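Local coordinates for esterase TesA (Pseudomonas aeruginosa, PDB 4JGG), which hydrolyses carboxylic esters, preferring Tween detergents and short-chain p-nitrophenyl esters, and shows low thioesterase activity towards palmitoyl-coenzyme A, at residues V27-S32 and I91-N96; L128-P133 and F162-V167. All coordinates share one frame; numbering follows the deposited sequence.

Overall arrangement
TesA illustrates how an SGNH hydrolase builds its active site from the ends of parallel strands. Contact 1 joins the ends of the neighbouring strands 23-28 and 88-92 and holds Ser30, the nucleophile by similarity; contact 2, opened only after contact 1 has closed along the chain, joins the loops that follow strands 124-128 and 158-160. Their centres lie about 11 Å apart, contact 1 at strand ends of the five-stranded parallel sheet and contact 2 beyond two more of its strands. Ile91 O and Leu128 N, a probable hydrogen bond of 2.8 Å, link them. Ile31 and the Glu92 carboxylate both pack on Ile130, so the turn bearing Ser30 rests on the contact 2 loops.

Contact 1 (V27-S32 and I91-N96); sequences VGDSIS and IELGGN
The Gly28-Asp29-Ser30 start of the GDSL motif, the turn that carries Ser30, the nucleophile by similarity, meets the end of the neighbouring strand 88-92, and the carboxylates of Asp29 and Glu92 meet oxygen to oxygen. The strands are still paired where the contact starts: Glu92 N gives a nearly straight hydrogen bond of 3.0 Å to Val27 O. Leu93, one residue on, lays its CD2 against the peptide of Gly28, with Leu93 CD2 3.5 Å from Gly28 C.

Beyond Gly28 the chain turns, and the Glu92 side chain reaches into the turn. Its CG stands opposite the backbone N (chi1 -176°) and the chain bends at chi2, which brings the carboxylate in among Asp29, Ile31 and Ser32. Ser32 OG donates to Glu92 OE1 over 2.8 Å, on the anti side and 27° out of the carboxylate plane; weaker bonds from Asp29 N and Ser32 N reach the same oxygen. The other oxygen, Glu92 OE2, lies only 2.5 Å from Asp29 OD1, with the carboxylate planes 66° apart. Asp29 OD1 also accepts from Ile31 N at 3.1 Å and so caps the short helix that starts at Ser30. A water donates to Asp29 OD2 and accepts from Gly94 N and Asn96 N, tying the turn to the N-cap and start of helix 95-99.

Trp43 adds a second bond to Ser32 OG, and Asn96 ND2 is held by Asp68 O. Val27 and Ile91 lean on helix 104-121 through Met114, while the opposite side of the sheet brings Glu92 against Leu128 of strand 124-128.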
ATOM      1  N   VAL A  27       1.742  -4.334   4.525  1.00  9.42           N
ATOM      2  CA  VAL A  27       0.379  -4.619   4.962  1.00  7.95           C
ATOM      3  C   VAL A  27      -0.616  -4.067   3.938  1.00  8.40           C
ATOM      4  O   VAL A  27      -0.972  -2.884   3.981  1.00  8.40           O
ATOM      5  CB  VAL A  27       0.118  -4.008   6.353  1.00  9.13           C
ATOM      6  CG1 VAL A  27      -1.252  -4.450   6.887  1.00  9.62           C
ATOM      7  CG2 VAL A  27       1.237  -4.403   7.318  1.00  7.89           C
ATOM      8  N   GLY A  28      -1.052  -4.921   3.014  1.00  5.94           N
ATOM      9  CA  GLY A  28      -1.896  -4.479   1.918  1.00  7.94           C
ATOM     10  C   GLY A  28      -3.133  -5.327   1.677  1.00  8.49           C
ATOM     11  O   GLY A  28      -3.508  -6.165   2.497  1.00  7.94           O
ATOM     12  N   ASP A  29      -3.777  -5.090   0.539  1.00  9.44           N
ATOM     13  CA  ASP A  29      -4.936  -5.875   0.134  1.00 10.10           C
ATOM     14  C   ASP A  29      -4.599  -6.659  -1.123  1.00  8.08           C
ATOM     15  O   ASP A  29      -3.436  -6.983  -1.359  1.00  8.02           O
ATOM     16  CB  ASP A  29      -6.151  -4.969  -0.105  1.00 10.29           C
ATOM     17  CG  ASP A  29      -5.841  -3.779  -0.999  1.00  8.38           C
ATOM     18  OD1 ASP A  29      -4.907  -3.853  -1.824  1.00 10.53           O
ATOM     19  OD2 ASP A  29      -6.540  -2.750  -0.870  1.00 12.00           O
ATOM     20  N   SER A  30      -5.615  -6.929  -1.937  1.00 11.18           N
ATOM     21  CA  SER A  30      -5.459  -7.620  -3.223  1.00 10.23           C
ATOM     22  C   SER A  30      -4.323  -7.091  -4.119  1.00 12.10           C
ATOM     23  O   SER A  30      -3.677  -7.859  -4.842  1.00 10.91           O
ATOM     24  CB  SER A  30      -6.767  -7.509  -4.011  1.00  9.79           C
ATOM     25  OG  SER A  30      -6.992  -6.153  -4.378  1.00  9.99           O
ATOM     26  N   ILE A  31      -4.082  -5.786  -4.089  1.00  8.99           N
ATOM     27  CA  ILE A  31      -3.107  -5.222  -5.016  1.00  9.89           C
ATOM     28  C   ILE A  31      -1.711  -5.733  -4.673  1.00 11.79           C
ATOM     29  O   ILE A  31      -0.952  -6.136  -5.557  1.00  9.56           O
ATOM     30  CB  ILE A  31      -3.125  -3.683  -5.048  1.00  9.68           C
ATOM     31  CG1 ILE A  31      -4.532  -3.170  -5.344  1.00 14.39           C
ATOM     32  CG2 ILE A  31      -2.171  -3.148  -6.119  1.00 10.16           C
ATOM     33  CD1 ILE A  31      -4.569  -1.681  -5.585  1.00 15.30           C
ATOM     34  N   SER A  32      -1.382  -5.744  -3.385  1.00 10.12           N
ATOM     35  CA  SER A  32      -0.047  -6.175  -2.962  1.00 11.72           C
ATOM     36  C   SER A  32       0.023  -7.690  -2.737  1.00  9.30           C
ATOM     37  O   SER A  32       1.107  -8.272  -2.706  1.00  6.65           O
ATOM     38  CB  SER A  32       0.375  -5.425  -1.704  1.00 10.39           C
ATOM     39  OG  SER A  32       0.562  -4.055  -2.003  1.00 10.17           O
ATOM     40  N   ILE A  91       2.129   0.618   4.220  1.00  6.78           N
ATOM     41  CA  ILE A  91       0.682   0.402   4.326  1.00  8.37           C
ATOM     42  C   ILE A  91      -0.015   0.704   3.011  1.00  9.04           C
ATOM     43  O   ILE A  91       0.079   1.814   2.492  1.00  9.31           O
ATOM     44  CB  ILE A  91       0.058   1.260   5.447  1.00  9.00           C
ATOM     45  CG1 ILE A  91       0.580   0.823   6.819  1.00 10.14           C
ATOM     46  CG2 ILE A  91      -1.461   1.185   5.396  1.00  7.50           C
ATOM     47  CD1 ILE A  91       0.248   1.813   7.927  1.00  9.46           C
ATOM     48  N   GLU A  92      -0.732  -0.287   2.490  1.00 11.13           N
ATOM     49  CA  GLU A  92      -1.487  -0.151   1.254  1.00  9.99           C
ATOM     50  C   GLU A  92      -2.941  -0.589   1.462  1.00  9.93           C
ATOM     51  O   GLU A  92      -3.381  -1.616   0.946  1.00  9.97           O
ATOM     52  CB  GLU A  92      -0.844  -0.962   0.124  1.00 12.96           C
ATOM     53  CG  GLU A  92      -1.544  -0.778  -1.231  1.00  9.11           C
ATOM     54  CD  GLU A  92      -2.446  -1.942  -1.616  1.00 10.66           C
ATOM     55  OE1 GLU A  92      -1.994  -3.102  -1.530  1.00 11.04           O
ATOM     56  OE2 GLU A  92      -3.612  -1.698  -2.020  1.00 10.97           O
ATOM     57  N   LEU A  93      -3.684   0.207   2.214  1.00  7.34           N
ATOM     58  CA  LEU A  93      -5.053  -0.139   2.546  1.00 11.87           C
ATOM     59  C   LEU A  93      -5.989   1.036   2.281  1.00 11.58           C
ATOM     60  O   LEU A  93      -5.538   2.174   2.118  1.00 12.35           O
ATOM     61  CB  LEU A  93      -5.128  -0.582   4.006  1.00 11.18           C
ATOM     62  CG  LEU A  93      -4.567  -1.975   4.306  1.00  7.88           C
ATOM     63  CD1 LEU A  93      -4.880  -2.338   5.739  1.00 10.03           C
ATOM     64  CD2 LEU A  93      -5.181  -3.010   3.364  1.00  8.64           C
ATOM     65  N   GLY A  94      -7.289   0.764   2.229  1.00 10.10           N
ATOM     66  CA  GLY A  94      -8.273   1.816   2.002  1.00 11.33           C
ATOM     67  C   GLY A  94      -8.855   1.814   0.606  1.00 12.43           C
ATOM     68  O   GLY A  94      -9.847   2.491   0.333  1.00 11.73           O
ATOM     69  N   GLY A  95      -8.236   1.059  -0.294  1.00 10.09           N
ATOM     70  CA  GLY A  95      -8.790   0.887  -1.621  1.00 10.90           C
ATOM     71  C   GLY A  95     -10.157   0.260  -1.525  1.00 12.82           C
ATOM     72  O   GLY A  95     -11.074   0.603  -2.273  1.00 10.52           O
ATOM     73  N   ASN A  96     -10.303  -0.677  -0.589  1.00 12.19           N
ATOM     74  CA  ASN A  96     -11.609  -1.300  -0.363  1.00  9.25           C
ATOM     75  C   ASN A  96     -12.584  -0.378   0.333  1.00  9.01           C
ATOM     76  O   ASN A  96     -13.757  -0.378   0.006  1.00  9.22           O
ATOM     77  CB  ASN A  96     -11.476  -2.639   0.369  1.00  9.68           C
ATOM     78  CG  ASN A  96     -10.932  -3.722  -0.535  1.00 12.11           C
ATOM     79  OD1 ASN A  96     -11.380  -3.859  -1.673  1.00 11.20           O
ATOM     80  ND2 ASN A  96      -9.927  -4.464  -0.059  1.00  8.18           N
TER
HETATM   81  O   HOH W   1      -8.176  -1.638   1.250  1.00 10.02           O

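Contact 2 (L128-P133 and F162-V167); sequences LGIQLP and FFLEGV
Leu128 offers a methyl bump to the flat ring of Phe163: CD1 sits over the middle of one face, 3.8 Å from the ring centroid and only 6° off its normal, a clean CH-pi contact. The ring lies there because CG is turned opposite the backbone N (chi1 173°), which turns it toward Leu128 and Ile130. Ile130 meets the same ring at its edge, with CG1 4.1 Å from Phe163 CD2, so the aromatic fits into the bend between the two aliphatic side chains. Between them, the backbone of Gly129 closes on the neighbouring loop, where Phe163 N donates to Gly129 O over 3.0 Å.

Further along, the Ile130 CG2 methyl presses on Leu164 CD1 at 3.3 Å, tighter than usual for two carbons. On the outer flank, the Gln131 amide lies against the rim of the Phe162 ring, OE1 being 3.4 Å from Phe162 CD1 and near the ring plane; the amide and ring planes are 52° apart. The bend of the glutamine at chi2 carries its amide back to this spot, where NE2 is bonded to Ser145 OG and Pro161 O.

A type I turn from Phe162 to Glu165 points both Phe163 and Leu164 toward residues 128-131. Helix 186-197 covers them through Leu189, and Asn192 takes the carbonyls of Phe163 and Glu165. Loops packed together past the C-terminal edge of the parallel sheet are typical of the SGNH (GDSL) fold, whose active site forms there; the Ile130 side chain is about 8 Å from that of Ser30, the nucleophile by similarity.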
ATOM      1  N   LEU A 128       0.899   4.004   0.909  1.00 11.02           N
ATOM      2  CA  LEU A 128       0.609   3.960  -0.515  1.00 12.67           C
ATOM      3  C   LEU A 128      -0.827   4.434  -0.718  1.00 14.60           C
ATOM      4  O   LEU A 128      -1.779   3.849  -0.164  1.00  9.95           O
ATOM      5  CB  LEU A 128       0.812   2.556  -1.094  1.00 11.95           C
ATOM      6  CG  LEU A 128       2.220   1.989  -0.908  1.00  9.90           C
ATOM      7  CD1 LEU A 128       2.384   0.669  -1.645  1.00  8.99           C
ATOM      8  CD2 LEU A 128       3.270   2.989  -1.343  1.00 12.34           C
ATOM      9  N   GLY A 129      -0.972   5.506  -1.489  1.00 14.01           N
ATOM     10  CA  GLY A 129      -2.279   6.089  -1.743  1.00 15.71           C
ATOM     11  C   GLY A 129      -2.819   5.587  -3.060  1.00 16.08           C
ATOM     12  O   GLY A 129      -2.059   5.363  -3.999  1.00 14.98           O
ATOM     13  N   ILE A 130      -4.132   5.417  -3.143  1.00 15.97           N
ATOM     14  CA  ILE A 130      -4.736   4.886  -4.355  1.00 16.81           C
ATOM     15  C   ILE A 130      -5.883   5.775  -4.842  1.00 18.09           C
ATOM     16  O   ILE A 130      -6.628   6.327  -4.041  1.00 16.95           O
ATOM     17  CB  ILE A 130      -5.219   3.437  -4.131  1.00 23.48           C
ATOM     18  CG1 ILE A 130      -4.008   2.518  -3.904  1.00 21.20           C
ATOM     19  CG2 ILE A 130      -6.058   2.956  -5.297  1.00 23.72           C
ATOM     20  CD1 ILE A 130      -4.338   1.050  -3.987  1.00 20.37           C
ATOM     21  N   GLN A 131      -5.975   5.955  -6.157  1.00 16.87           N
ATOM     22  CA  GLN A 131      -7.079   6.694  -6.751  1.00 15.80           C
ATOM     23  C   GLN A 131      -8.019   5.743  -7.475  1.00 16.98           C
ATOM     24  O   GLN A 131      -7.603   4.959  -8.332  1.00 15.60           O
ATOM     25  CB  GLN A 131      -6.581   7.775  -7.709  1.00 15.52           C
ATOM     26  CG  GLN A 131      -5.998   8.966  -6.992  1.00 20.23           C
ATOM     27  CD  GLN A 131      -4.627   8.667  -6.434  1.00 21.35           C
ATOM     28  OE1 GLN A 131      -3.839   7.963  -7.067  1.00 23.67           O
ATOM     29  NE2 GLN A 131      -4.332   9.186  -5.242  1.00 17.80           N
ATOM     30  N   LEU A 132      -9.288   5.797  -7.098  1.00 17.92           N
ATOM     31  CA  LEU A 132     -10.300   4.976  -7.731  1.00 18.47           C
ATOM     32  C   LEU A 132     -10.392   5.346  -9.214  1.00 22.23           C
ATOM     33  O   LEU A 132      -9.891   6.393  -9.621  1.00 13.34           O
ATOM     34  CB  LEU A 132     -11.643   5.164  -7.014  1.00 19.22           C
ATOM     35  CG  LEU A 132     -11.730   4.428  -5.672  1.00 18.35           C
ATOM     36  CD1 LEU A 132     -13.024   4.761  -4.931  1.00 21.12           C
ATOM     37  CD2 LEU A 132     -11.618   2.938  -5.915  1.00 17.47           C
ATOM     38  N   PRO A 133     -11.011   4.474 -10.027  1.00 24.40           N
ATOM     39  CA  PRO A 133     -11.089   4.722 -11.472  1.00 22.90           C
ATOM     40  C   PRO A 133     -11.908   5.980 -11.777  1.00 22.99           C
ATOM     41  O   PRO A 133     -12.802   6.334 -11.009  1.00 19.26           O
ATOM     42  CB  PRO A 133     -11.799   3.470 -12.014  1.00 24.02           C
ATOM     43  CG  PRO A 133     -11.630   2.422 -10.943  1.00 22.60           C
ATOM     44  CD  PRO A 133     -11.622   3.185  -9.649  1.00 20.74           C
ATOM     45  N   PHE A 162       0.185   8.614  -5.462  1.00 15.42           N
ATOM     46  CA  PHE A 162      -0.388   7.997  -6.653  1.00 17.44           C
ATOM     47  C   PHE A 162       0.270   6.659  -6.971  1.00 16.52           C
ATOM     48  O   PHE A 162       0.951   6.516  -7.989  1.00 15.71           O
ATOM     49  CB  PHE A 162      -0.254   8.950  -7.847  1.00 15.19           C
ATOM     50  CG  PHE A 162      -0.606  10.373  -7.512  1.00 20.19           C
ATOM     51  CD1 PHE A 162      -1.928  10.754  -7.363  1.00 22.36           C
ATOM     52  CD2 PHE A 162       0.385  11.320  -7.319  1.00 24.68           C
ATOM     53  CE1 PHE A 162      -2.256  12.052  -7.041  1.00 24.24           C
ATOM     54  CE2 PHE A 162       0.060  12.630  -7.000  1.00 26.94           C
ATOM     55  CZ  PHE A 162      -1.259  12.993  -6.859  1.00 22.78           C
ATOM     56  N   PHE A 163       0.058   5.683  -6.089  1.00 15.42           N
ATOM     57  CA  PHE A 163       0.671   4.364  -6.210  1.00 12.64           C
ATOM     58  C   PHE A 163       0.343   3.738  -7.559  1.00 11.91           C
ATOM     59  O   PHE A 163       1.156   3.034  -8.134  1.00 12.56           O
ATOM     60  CB  PHE A 163       0.191   3.472  -5.053  1.00 12.84           C
ATOM     61  CG  PHE A 163       0.624   2.030  -5.140  1.00 12.26           C
ATOM     62  CD1 PHE A 163       1.922   1.693  -5.494  1.00 13.81           C
ATOM     63  CD2 PHE A 163      -0.261   1.005  -4.797  1.00 12.96           C
ATOM     64  CE1 PHE A 163       2.327   0.367  -5.549  1.00 11.26           C
ATOM     65  CE2 PHE A 163       0.138  -0.328  -4.841  1.00 10.88           C
ATOM     66  CZ  PHE A 163       1.431  -0.647  -5.212  1.00 14.66           C
ATOM     67  N   LEU A 164      -0.840   4.020  -8.087  1.00 14.29           N
ATOM     68  CA  LEU A 164      -1.242   3.375  -9.328  1.00 11.35           C
ATOM     69  C   LEU A 164      -0.976   4.272 -10.535  1.00 15.03           C
ATOM     70  O   LEU A 164      -1.594   4.116 -11.585  1.00 11.79           O
ATOM     71  CB  LEU A 164      -2.712   2.952  -9.269  1.00 14.27           C
ATOM     72  CG  LEU A 164      -3.097   2.170  -8.014  1.00 16.04           C
ATOM     73  CD1 LEU A 164      -4.595   1.866  -8.036  1.00 18.29           C
ATOM     74  CD2 LEU A 164      -2.295   0.886  -7.903  1.00 13.41           C
ATOM     75  N   GLU A 165      -0.043   5.205 -10.392  1.00 16.14           N
ATOM     76  CA  GLU A 165       0.297   6.059 -11.523  1.00 14.27           C
ATOM     77  C   GLU A 165       0.731   5.230 -12.725  1.00 13.83           C
ATOM     78  O   GLU A 165       1.576   4.355 -12.607  1.00 13.30           O
ATOM     79  CB  GLU A 165       1.381   7.061 -11.154  1.00 18.05           C
ATOM     80  CG  GLU A 165       1.830   7.915 -12.329  1.00 16.60           C
ATOM     81  CD  GLU A 165       2.853   8.954 -11.927  1.00 17.85           C
ATOM     82  OE1 GLU A 165       3.051   9.146 -10.705  1.00 22.06           O
ATOM     83  OE2 GLU A 165       3.457   9.567 -12.836  1.00 15.95           O
ATOM     84  N   GLY A 166       0.141   5.513 -13.886  1.00 16.41           N
ATOM     85  CA  GLY A 166       0.494   4.820 -15.110  1.00 11.73           C
ATOM     86  C   GLY A 166      -0.026   3.393 -15.172  1.00 19.77           C
ATOM     87  O   GLY A 166       0.281   2.650 -16.110  1.00 17.63           O
ATOM     88  N   VAL A 167      -0.807   2.997 -14.166  1.00 20.04           N
ATOM     89  CA  VAL A 167      -1.425   1.674 -14.163  1.00 16.61           C
ATOM     90  C   VAL A 167      -2.947   1.786 -14.226  1.00 19.71           C
ATOM     91  O   VAL A 167      -3.577   1.218 -15.116  1.00 16.03           O
ATOM     92  CB  VAL A 167      -1.010   0.837 -12.921  1.00 15.82           C
ATOM     93  CG1 VAL A 167      -1.783  -0.480 -12.876  1.00 13.52           C
ATOM     94  CG2 VAL A 167       0.496   0.591 -12.930  1.00 13.79           C
TER